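Local coordinates for protein SidF, inhibitor of growth family, member 3 (Legionella pneumophila subsp. pneumophila, PDB 4FYE) that dephosphorylates phosphoinositide lipids of membranes, probably removing the 3-phosphate of phosphatidylinositol 3,4,5-trisphosphate, at residues A158-S163 with K168-E173; D329-D334 with A340-L345; L345-N350 with T402-A407. The protein carries 1 engineered substitution. One frame throughout, in Å; residues are numbered along the deposited sequence.

Interaction 1 stands apart from the other two: its centre is about 50 Å from that of interaction 2 and about 46 Å from that of interaction 3. It is a buried, loosely touching meeting of helices 136-163 and 167-180, made by one leucine methyl. Interactions 2 and 3 both use helix 335-349 and share Leu345; their centres lie about 13 Å apart, and they touch where Lys344 CG comes 3.8 Å from Val404 CG1. Interaction 2 lies at the surface and sets an amide oxygen and a leucine methyl against a proline-rich loop. Interaction 3, partly buried, presses a valine onto the sheet strand 402-416. None has a hydrogen bond across it.

Interaction 1: A158-S163 with K168-E173; sequences AVAKAS and KALDKE
A connection that resembles an alpha-alpha corner brings Leu170 against Val159, Ala160 and Ser163: helix 136-163 ends, a short link turns the chain, and helix 167-180 leaves almost at a right angle. The two segment axes make an angle of 96° and come no nearer than 11.1 Å. Leu170 spans the gap with one methyl, CD1. Its CG stands beside the backbone N and opposite the carbonyl carbon, and CD1 continues the chain outward (chi2 168°), pointing into the turn of the facing helix. Leu170 CD1 lies 4.3 Å from Ala160 CA and 4.4 Å from Ala160 CB, touching that small residue at both atoms. On one flank the methyl CG1 of Val159 approaches Leu170 CD1 to 4.4 Å. All these distances are those of light van der Waals contact, and no hydrogen bond crosses between the segments.

Neighbouring helices complete the apolar surroundings. Helix 71-92 sets Leu82 and Ala86 against Val159, and Leu89 against Leu170, while Ile105 of helix 98-119 covers both Val159 and Ser163. A polar grip lies further along, where Glu173 OE2 takes a salt bridge from Lys92 and a hydrogen bond with Ser88. The hydroxyl of Ser163 is used inside the corner itself: Ser163 OG is hydrogen-bonded to the backbone N of His165 in the connection, while Leu170 CD1 rests 4.4 Å from the same OG.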
loop_
_atom_site.group_PDB
_atom_site.type_symbol
_atom_site.label_atom_id
_atom_site.label_comp_id
_atom_site.label_asym_id
_atom_site.label_seq_id
_atom_site.Cartn_x
_atom_site.Cartn_y
_atom_site.Cartn_z
ATOM N N ALA A 158 -23.943 -23.407 -10.989
ATOM C CA ALA A 158 -24.511 -23.757 -12.289
ATOM C C ALA A 158 -23.556 -23.403 -13.378
ATOM O O ALA A 158 -23.585 -23.984 -14.443
ATOM C CB ALA A 158 -25.826 -23.038 -12.533
ATOM N N VAL A 159 -22.719 -22.423 -13.121
ATOM C CA VAL A 159 -21.660 -22.059 -14.043
ATOM C C VAL A 159 -20.577 -23.127 -13.980
ATOM O O VAL A 159 -19.859 -23.336 -14.970
ATOM C CB VAL A 159 -21.004 -20.717 -13.643
ATOM C CG1 VAL A 159 -19.913 -20.323 -14.607
ATOM C CG2 VAL A 159 -22.012 -19.615 -13.608
ATOM N N ALA A 160 -20.394 -23.780 -12.825
ATOM C CA ALA A 160 -19.260 -24.719 -12.718
ATOM C C ALA A 160 -19.648 -26.022 -13.364
ATOM O O ALA A 160 -18.808 -26.722 -13.908
ATOM C CB ALA A 160 -18.803 -24.928 -11.274
ATOM N N LYS A 161 -20.924 -26.339 -13.285
ATOM C CA LYS A 161 -21.472 -27.524 -13.912
ATOM C C LYS A 161 -21.396 -27.369 -15.405
ATOM O O LYS A 161 -20.911 -28.239 -16.079
ATOM C CB LYS A 161 -22.928 -27.747 -13.477
ATOM C CG LYS A 161 -23.697 -28.718 -14.352
ATOM C CD LYS A 161 -22.962 -30.022 -14.652
ATOM C CE LYS A 161 -22.979 -30.947 -13.449
ATOM N NZ LYS A 161 -22.999 -32.386 -13.877
ATOM N N ALA A 162 -21.865 -26.241 -15.916
ATOM C CA ALA A 162 -21.945 -26.041 -17.348
ATOM C C ALA A 162 -20.588 -25.842 -17.936
ATOM O O ALA A 162 -20.375 -26.158 -19.090
ATOM C CB ALA A 162 -22.816 -24.851 -17.686
ATOM N N SER A 163 -19.663 -25.293 -17.177
ATOM C CA SER A 163 -18.393 -24.914 -17.804
ATOM C C SER A 163 -17.401 -26.062 -17.756
ATOM O O SER A 163 -16.452 -26.088 -18.524
ATOM C CB SER A 163 -17.831 -23.675 -17.167
ATOM O OG SER A 163 -17.023 -24.038 -16.071
ATOM N N LYS A 168 -12.543 -23.332 -7.646
ATOM C CA LYS A 168 -11.148 -22.831 -7.478
ATOM C C LYS A 168 -10.474 -22.396 -8.766
ATOM O O LYS A 168 -9.696 -21.478 -8.788
ATOM C CB LYS A 168 -10.256 -23.844 -6.738
ATOM C CG LYS A 168 -10.226 -23.602 -5.230
ATOM C CD LYS A 168 -8.868 -23.925 -4.602
ATOM C CE LYS A 168 -8.836 -25.321 -3.991
ATOM N NZ LYS A 168 -10.074 -25.615 -3.202
ATOM N N ALA A 169 -10.788 -23.075 -9.845
ATOM C CA ALA A 169 -10.192 -22.755 -11.118
ATOM C C ALA A 169 -10.752 -21.417 -11.662
ATOM O O ALA A 169 -10.007 -20.542 -12.092
ATOM C CB ALA A 169 -10.417 -23.927 -12.080
ATOM N N LEU A 170 -12.072 -21.276 -11.620
ATOM C CA LEU A 170 -12.769 -20.074 -12.066
ATOM C C LEU A 170 -12.236 -18.837 -11.368
ATOM O O LEU A 170 -11.914 -17.826 -12.000
ATOM C CB LEU A 170 -14.271 -20.233 -11.787
ATOM C CG LEU A 170 -14.888 -21.153 -12.843
ATOM C CD1 LEU A 170 -16.282 -21.581 -12.450
ATOM C CD2 LEU A 170 -14.905 -20.433 -14.176
ATOM N N ASP A 171 -12.118 -18.959 -10.056
ATOM C CA ASP A 171 -11.566 -17.947 -9.176
ATOM C C ASP A 171 -10.162 -17.558 -9.615
ATOM O O ASP A 171 -9.895 -16.394 -9.984
ATOM C CB ASP A 171 -11.582 -18.550 -7.768
ATOM C CG ASP A 171 -10.953 -17.649 -6.729
ATOM O OD1 ASP A 171 -11.401 -16.478 -6.567
ATOM O OD2 ASP A 171 -10.006 -18.142 -6.066
ATOM N N LYS A 172 -9.277 -18.557 -9.645
ATOM C CA LYS A 172 -7.921 -18.387 -10.163
ATOM C C LYS A 172 -7.922 -17.709 -11.513
ATOM O O LYS A 172 -7.155 -16.797 -11.736
ATOM C CB LYS A 172 -7.243 -19.742 -10.277
ATOM C CG LYS A 172 -5.746 -19.747 -10.003
ATOM C CD LYS A 172 -5.313 -21.112 -9.458
ATOM C CE LYS A 172 -5.672 -21.269 -7.977
ATOM N NZ LYS A 172 -6.009 -22.673 -7.600
ATOM N N GLU A 173 -8.770 -18.129 -12.438
ATOM C CA GLU A 173 -8.773 -17.425 -13.734
ATOM C C GLU A 173 -9.291 -15.968 -13.670
ATOM O O GLU A 173 -8.877 -15.117 -14.434
ATOM C CB GLU A 173 -9.572 -18.202 -14.762
ATOM C CG GLU A 173 -9.472 -17.638 -16.162
ATOM C CD GLU A 173 -8.078 -17.807 -16.776
ATOM O OE1 GLU A 173 -7.141 -18.320 -16.099
ATOM O OE2 GLU A 173 -7.914 -17.428 -17.960
#

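Interaction 2: D329-D334 with A340-L345; sequences DELPPD and AQLIKL
Gln341 reaches out of helix 335-349 toward Leu331 and Pro332 of the loop that precedes it. Its CB leaves the helix in the direction of the loop, and CG lies opposite the backbone N (chi1 -169°); the chain then runs straight on through CD, which brings the amide to the proline ring. Gln341 CD is 4.0 Å from Pro332 CD. Of the two amide branches, the oxygen does the touching: Gln341 OE1 sits 3.3 Å from Pro332 CD, the ring carbon bonded to the proline nitrogen, and the C-H groups of that carbon are probably slightly polarised. The same Gln341 OE1 is 3.7 Å from Leu331 CD2, so it settles into the angle between the leucine methyl and the proline ring. The Gln341 chain meets both residues at a slant rather than alongside.

Leu331 CD2 is the second point of contact. It faces both methyls of Leu342, with Leu331 CD2 3.5 Å from Leu342 CD1 and 4.0 Å from Leu342 CD2. The shorter distance is tight and Leu342 chi2 is nearly eclipsed (6°), so the exact methyl positions are doubtful. The two leucines cross at about a right angle. Leu342 is buried, unlike Leu331 and Gln341, and Leu318 and Trp319 of helix 315-320, with Ile322 after it, cover it further. Pro328, just before the segment, also touches Gln341.

The chain, extended through Leu331 and Pro332, turns at Pro333 to reach Asp334, at the N-cap position, where Asp334 OD1 makes a weak hydrogen bond with the backbone N of Glu336. The whole is a loop folded back on the second turn of the helix it enters, with Asp334 as its N-cap.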
loop_
_atom_site.group_PDB
_atom_site.type_symbol
_atom_site.label_atom_id
_atom_site.label_comp_id
_atom_site.label_asym_id
_atom_site.label_seq_id
_atom_site.Cartn_x
_atom_site.Cartn_y
_atom_site.Cartn_z
ATOM N N ASP A 329 24.890 18.539 -26.270
ATOM C CA ASP A 329 24.588 19.903 -26.688
ATOM C C ASP A 329 23.135 20.015 -27.129
ATOM O O ASP A 329 22.436 20.933 -26.707
ATOM C CB ASP A 329 25.576 20.366 -27.766
ATOM C CG ASP A 329 26.194 19.195 -28.539
ATOM O OD1 ASP A 329 25.522 18.125 -28.661
ATOM O OD2 ASP A 329 27.350 19.353 -29.014
ATOM N N GLU A 330 22.661 19.050 -27.918
ATOM C CA GLU A 330 21.247 19.005 -28.261
ATOM C C GLU A 330 20.529 17.729 -27.804
ATOM O O GLU A 330 20.925 16.601 -28.105
ATOM C CB GLU A 330 21.008 19.274 -29.751
ATOM C CG GLU A 330 22.111 18.771 -30.675
ATOM C CD GLU A 330 21.569 18.039 -31.888
ATOM O OE1 GLU A 330 22.082 18.281 -33.002
ATOM O OE2 GLU A 330 20.631 17.216 -31.725
ATOM N N LEU A 331 19.460 17.929 -27.057
ATOM C CA LEU A 331 18.524 16.858 -26.770
ATOM C C LEU A 331 17.639 16.673 -28.010
ATOM O O LEU A 331 17.430 17.623 -28.772
ATOM C CB LEU A 331 17.650 17.220 -25.562
ATOM C CG LEU A 331 18.278 17.591 -24.216
ATOM C CD1 LEU A 331 17.554 18.780 -23.572
ATOM C CD2 LEU A 331 18.310 16.380 -23.293
ATOM N N PRO A 332 17.128 15.453 -28.227
ATOM C CA PRO A 332 16.265 15.186 -29.374
ATOM C C PRO A 332 14.930 15.938 -29.350
ATOM O O PRO A 332 14.416 16.243 -28.276
ATOM C CB PRO A 332 16.036 13.681 -29.275
ATOM C CG PRO A 332 17.292 13.183 -28.651
ATOM C CD PRO A 332 17.583 14.203 -27.597
ATOM N N PRO A 333 14.377 16.232 -30.541
ATOM C CA PRO A 333 13.130 16.990 -30.647
ATOM C C PRO A 333 11.940 16.309 -29.951
ATOM O O PRO A 333 11.118 16.994 -29.326
ATOM C CB PRO A 333 12.908 17.075 -32.168
ATOM C CG PRO A 333 14.277 16.950 -32.763
ATOM C CD PRO A 333 14.972 15.964 -31.871
ATOM N N ASP A 334 11.851 14.983 -30.050
ATOM C CA ASP A 334 10.723 14.249 -29.478
ATOM C C ASP A 334 10.827 14.187 -27.937
ATOM O O ASP A 334 11.767 13.579 -27.396
ATOM C CB ASP A 334 10.661 12.838 -30.084
ATOM C CG ASP A 334 9.265 12.236 -30.031
ATOM O OD1 ASP A 334 8.740 11.986 -28.921
ATOM O OD2 ASP A 334 8.684 12.015 -31.123
ATOM N N ALA A 340 14.036 10.051 -22.213
ATOM C CA ALA A 340 14.743 8.755 -22.150
ATOM C C ALA A 340 16.267 8.986 -22.000
ATOM O O ALA A 340 16.941 8.285 -21.247
ATOM C CB ALA A 340 14.450 7.898 -23.407
ATOM N N GLN A 341 16.788 9.929 -22.777
ATOM C CA GLN A 341 18.214 10.166 -22.840
ATOM C C GLN A 341 18.687 10.719 -21.478
ATOM O O GLN A 341 19.700 10.302 -20.935
ATOM C CB GLN A 341 18.517 11.145 -23.984
ATOM C CG GLN A 341 19.980 11.256 -24.308
ATOM C CD GLN A 341 20.306 12.459 -25.228
ATOM O OE1 GLN A 341 19.677 13.534 -25.156
ATOM N NE2 GLN A 341 21.305 12.282 -26.090
ATOM N N LEU A 342 17.927 11.655 -20.927
ATOM C CA LEU A 342 18.141 12.158 -19.592
ATOM C C LEU A 342 18.150 11.042 -18.558
ATOM O O LEU A 342 19.023 11.027 -17.708
ATOM C CB LEU A 342 17.038 13.147 -19.246
ATOM C CG LEU A 342 17.322 14.631 -19.464
ATOM C CD1 LEU A 342 18.666 14.895 -20.139
ATOM C CD2 LEU A 342 16.147 15.313 -20.147
ATOM N N ILE A 343 17.212 10.099 -18.634
ATOM C CA ILE A 343 17.133 9.073 -17.600
ATOM C C ILE A 343 18.337 8.166 -17.675
ATOM O O ILE A 343 18.995 7.870 -16.665
ATOM C CB ILE A 343 15.845 8.276 -17.684
ATOM C CG1 ILE A 343 14.713 9.179 -17.245
ATOM C CG2 ILE A 343 15.898 7.029 -16.774
ATOM C CD1 ILE A 343 13.328 8.571 -17.530
ATOM N N LYS A 344 18.661 7.792 -18.900
ATOM C CA LYS A 344 19.813 6.964 -19.161
ATOM C C LYS A 344 21.126 7.610 -18.676
ATOM O O LYS A 344 21.910 6.971 -18.032
ATOM C CB LYS A 344 19.911 6.615 -20.659
ATOM C CG LYS A 344 21.142 5.758 -20.929
ATOM C CD LYS A 344 21.650 5.750 -22.356
ATOM C CE LYS A 344 23.106 5.322 -22.318
ATOM N NZ LYS A 344 23.505 4.742 -23.628
ATOM N N LEU A 345 21.347 8.871 -18.993
ATOM C CA LEU A 345 22.563 9.529 -18.559
ATOM C C LEU A 345 22.548 9.695 -17.047
ATOM O O LEU A 345 23.549 9.501 -16.410
ATOM C CB LEU A 345 22.743 10.885 -19.260
ATOM C CG LEU A 345 23.223 10.786 -20.720
ATOM C CD1 LEU A 345 23.090 12.079 -21.528
ATOM C CD2 LEU A 345 24.652 10.265 -20.861
#

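Interaction 3: L345-N350 with T402-A407; sequences LYVEHN and TEVETA
Flat groups stand behind the meeting of Val347 with Val404 and Thr406, not within it: the His349 imidazole is stacked with Tyr326 and has the carbonyl carbon of Leu345 in plane at its edge, while the Asn350 amide turns back on its own helix. The contact sets the C-terminal turn of helix 335-349 against a mixed four-stranded beta sheet, on strand 402-416, which lies between an antiparallel neighbour, 391-399, and a parallel one, 353-360. Asn350 ND2 donates to Tyr346 O over 3.0 Å with an N-H...O angle of 161°, using a lone pair in the carbonyl plane; the acceptor lies almost in the amide plane. ND2 is hydrogen-bonded to Lys321 O as well, so two carbonyls hold the amide and limit its rotation.

Toward the sheet, Val347 carries the helix side alone. Its CG1 stands opposite the backbone N (chi1 169°), which sends this methyl to the strand. There it slots between two residues on the same strand face. Val404 offers its CG2, 4.0 Å from Val347 CG1 and 4.1 Å from Val347 CB. Thr406 crosses the valine at a slant and brings both its branches to the one methyl. Backbone hydrogen bonds of Val404 with Ile396 and of Thr406 with Ile394 tie this strand to 391-399, so the valine packs on one strand of an antiparallel pair. The Thr406 torsion is strained, with OG1 nearly eclipsing the backbone N (chi1 -8°), so which branch sits where is uncertain; as modelled, Val347 CG1 lies a tight 3.4 Å from Thr406 CG2 and 3.3 Å from the hydroxyl Thr406 OG1.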
loop_
_atom_site.group_PDB
_atom_site.type_symbol
_atom_site.label_atom_id
_atom_site.label_comp_id
_atom_site.label_asym_id
_atom_site.label_seq_id
_atom_site.Cartn_x
_atom_site.Cartn_y
_atom_site.Cartn_z
ATOM N N LEU A 345 21.347 8.871 -18.993
ATOM C CA LEU A 345 22.563 9.529 -18.559
ATOM C C LEU A 345 22.548 9.695 -17.047
ATOM O O LEU A 345 23.549 9.501 -16.410
ATOM C CB LEU A 345 22.743 10.885 -19.260
ATOM C CG LEU A 345 23.223 10.786 -20.720
ATOM C CD1 LEU A 345 23.090 12.079 -21.528
ATOM C CD2 LEU A 345 24.652 10.265 -20.861
ATOM N N TYR A 346 21.388 10.004 -16.473
ATOM C CA TYR A 346 21.258 10.180 -15.059
ATOM C C TYR A 346 21.690 8.914 -14.341
ATOM O O TYR A 346 22.436 8.990 -13.308
ATOM C CB TYR A 346 19.835 10.591 -14.652
ATOM C CG TYR A 346 19.609 10.527 -13.132
ATOM C CD1 TYR A 346 20.318 11.348 -12.261
ATOM C CD2 TYR A 346 18.757 9.647 -12.590
ATOM C CE1 TYR A 346 20.147 11.274 -10.886
ATOM C CE2 TYR A 346 18.569 9.566 -11.235
ATOM C CZ TYR A 346 19.286 10.375 -10.386
ATOM O OH TYR A 346 19.125 10.294 -9.005
ATOM N N VAL A 347 21.227 7.771 -14.877
ATOM C CA VAL A 347 21.410 6.487 -14.214
ATOM C C VAL A 347 22.873 6.063 -14.309
ATOM O O VAL A 347 23.430 5.513 -13.358
ATOM C CB VAL A 347 20.529 5.356 -14.828
ATOM C CG1 VAL A 347 20.975 4.006 -14.271
ATOM C CG2 VAL A 347 19.066 5.590 -14.535
ATOM N N GLU A 348 23.493 6.392 -15.434
ATOM C CA GLU A 348 24.844 5.987 -15.749
ATOM C C GLU A 348 25.825 6.739 -14.830
ATOM O O GLU A 348 26.772 6.165 -14.332
ATOM C CB GLU A 348 25.059 6.198 -17.250
ATOM C CG GLU A 348 26.483 6.140 -17.806
ATOM C CD GLU A 348 26.552 6.552 -19.308
ATOM O OE1 GLU A 348 27.580 7.152 -19.734
ATOM O OE2 GLU A 348 25.574 6.283 -20.071
ATOM N N HIS A 349 25.525 7.986 -14.505
ATOM C CA HIS A 349 26.407 8.771 -13.662
ATOM C C HIS A 349 26.014 8.987 -12.213
ATOM O O HIS A 349 26.719 9.696 -11.514
ATOM C CB HIS A 349 26.633 10.135 -14.339
ATOM C CG HIS A 349 27.167 10.008 -15.740
ATOM N ND1 HIS A 349 28.478 9.956 -16.007
ATOM C CD2 HIS A 349 26.535 9.842 -16.922
ATOM C CE1 HIS A 349 28.679 9.797 -17.305
ATOM N NE2 HIS A 349 27.489 9.732 -17.878
ATOM N N ASN A 350 24.899 8.430 -11.728
ATOM C CA ASN A 350 24.574 8.613 -10.327
ATOM C C ASN A 350 24.210 7.304 -9.636
ATOM O O ASN A 350 23.395 6.524 -10.160
ATOM C CB ASN A 350 23.413 9.642 -10.185
ATOM C CG ASN A 350 23.816 11.077 -10.646
ATOM O OD1 ASN A 350 24.194 11.896 -9.843
ATOM N ND2 ASN A 350 23.701 11.356 -11.899
ATOM N N THR A 402 12.863 1.083 -24.354
ATOM C CA THR A 402 14.265 1.210 -23.929
ATOM C C THR A 402 14.385 1.040 -22.427
ATOM O O THR A 402 13.575 1.554 -21.669
ATOM C CB THR A 402 14.847 2.619 -24.228
ATOM O OG1 THR A 402 13.917 3.618 -23.766
ATOM C CG2 THR A 402 15.176 2.830 -25.729
ATOM N N GLU A 403 15.447 0.392 -22.000
ATOM C CA GLU A 403 15.680 0.250 -20.582
ATOM C C GLU A 403 17.178 0.206 -20.310
ATOM O O GLU A 403 17.951 0.019 -21.235
ATOM C CB GLU A 403 15.003 -1.016 -20.089
ATOM C CG GLU A 403 15.592 -2.240 -20.758
ATOM C CD GLU A 403 14.815 -3.516 -20.509
ATOM O OE1 GLU A 403 15.419 -4.584 -20.657
ATOM O OE2 GLU A 403 13.615 -3.478 -20.193
ATOM N N VAL A 404 17.587 0.388 -19.054
ATOM C CA VAL A 404 19.002 0.279 -18.662
ATOM C C VAL A 404 19.130 -0.521 -17.400
ATOM O O VAL A 404 18.174 -0.608 -16.621
ATOM C CB VAL A 404 19.666 1.686 -18.510
ATOM C CG1 VAL A 404 19.610 2.419 -19.863
ATOM C CG2 VAL A 404 18.984 2.541 -17.437
ATOM N N GLU A 405 20.303 -1.086 -17.163
ATOM C CA GLU A 405 20.496 -1.916 -15.978
ATOM C C GLU A 405 21.393 -1.178 -14.989
ATOM O O GLU A 405 22.344 -0.567 -15.423
ATOM C CB GLU A 405 21.143 -3.255 -16.385
ATOM C CG GLU A 405 20.147 -4.331 -16.837
ATOM C CD GLU A 405 20.606 -5.752 -16.477
ATOM O OE1 GLU A 405 19.951 -6.389 -15.611
ATOM O OE2 GLU A 405 21.624 -6.239 -17.041
ATOM N N THR A 406 21.103 -1.232 -13.688
ATOM C CA THR A 406 21.939 -0.590 -12.684
ATOM C C THR A 406 21.865 -1.299 -11.356
ATOM O O THR A 406 20.819 -1.793 -10.952
ATOM C CB THR A 406 21.324 0.728 -12.144
ATOM O OG1 THR A 406 20.164 1.111 -12.870
ATOM C CG2 THR A 406 22.318 1.812 -12.012
ATOM N N ALA A 407 22.923 -1.180 -10.600
ATOM C CA ALA A 407 22.881 -1.505 -9.185
ATOM C C ALA A 407 22.021 -0.447 -8.506
ATOM O O ALA A 407 22.036 0.676 -8.970
ATOM C CB ALA A 407 24.306 -1.507 -8.627
#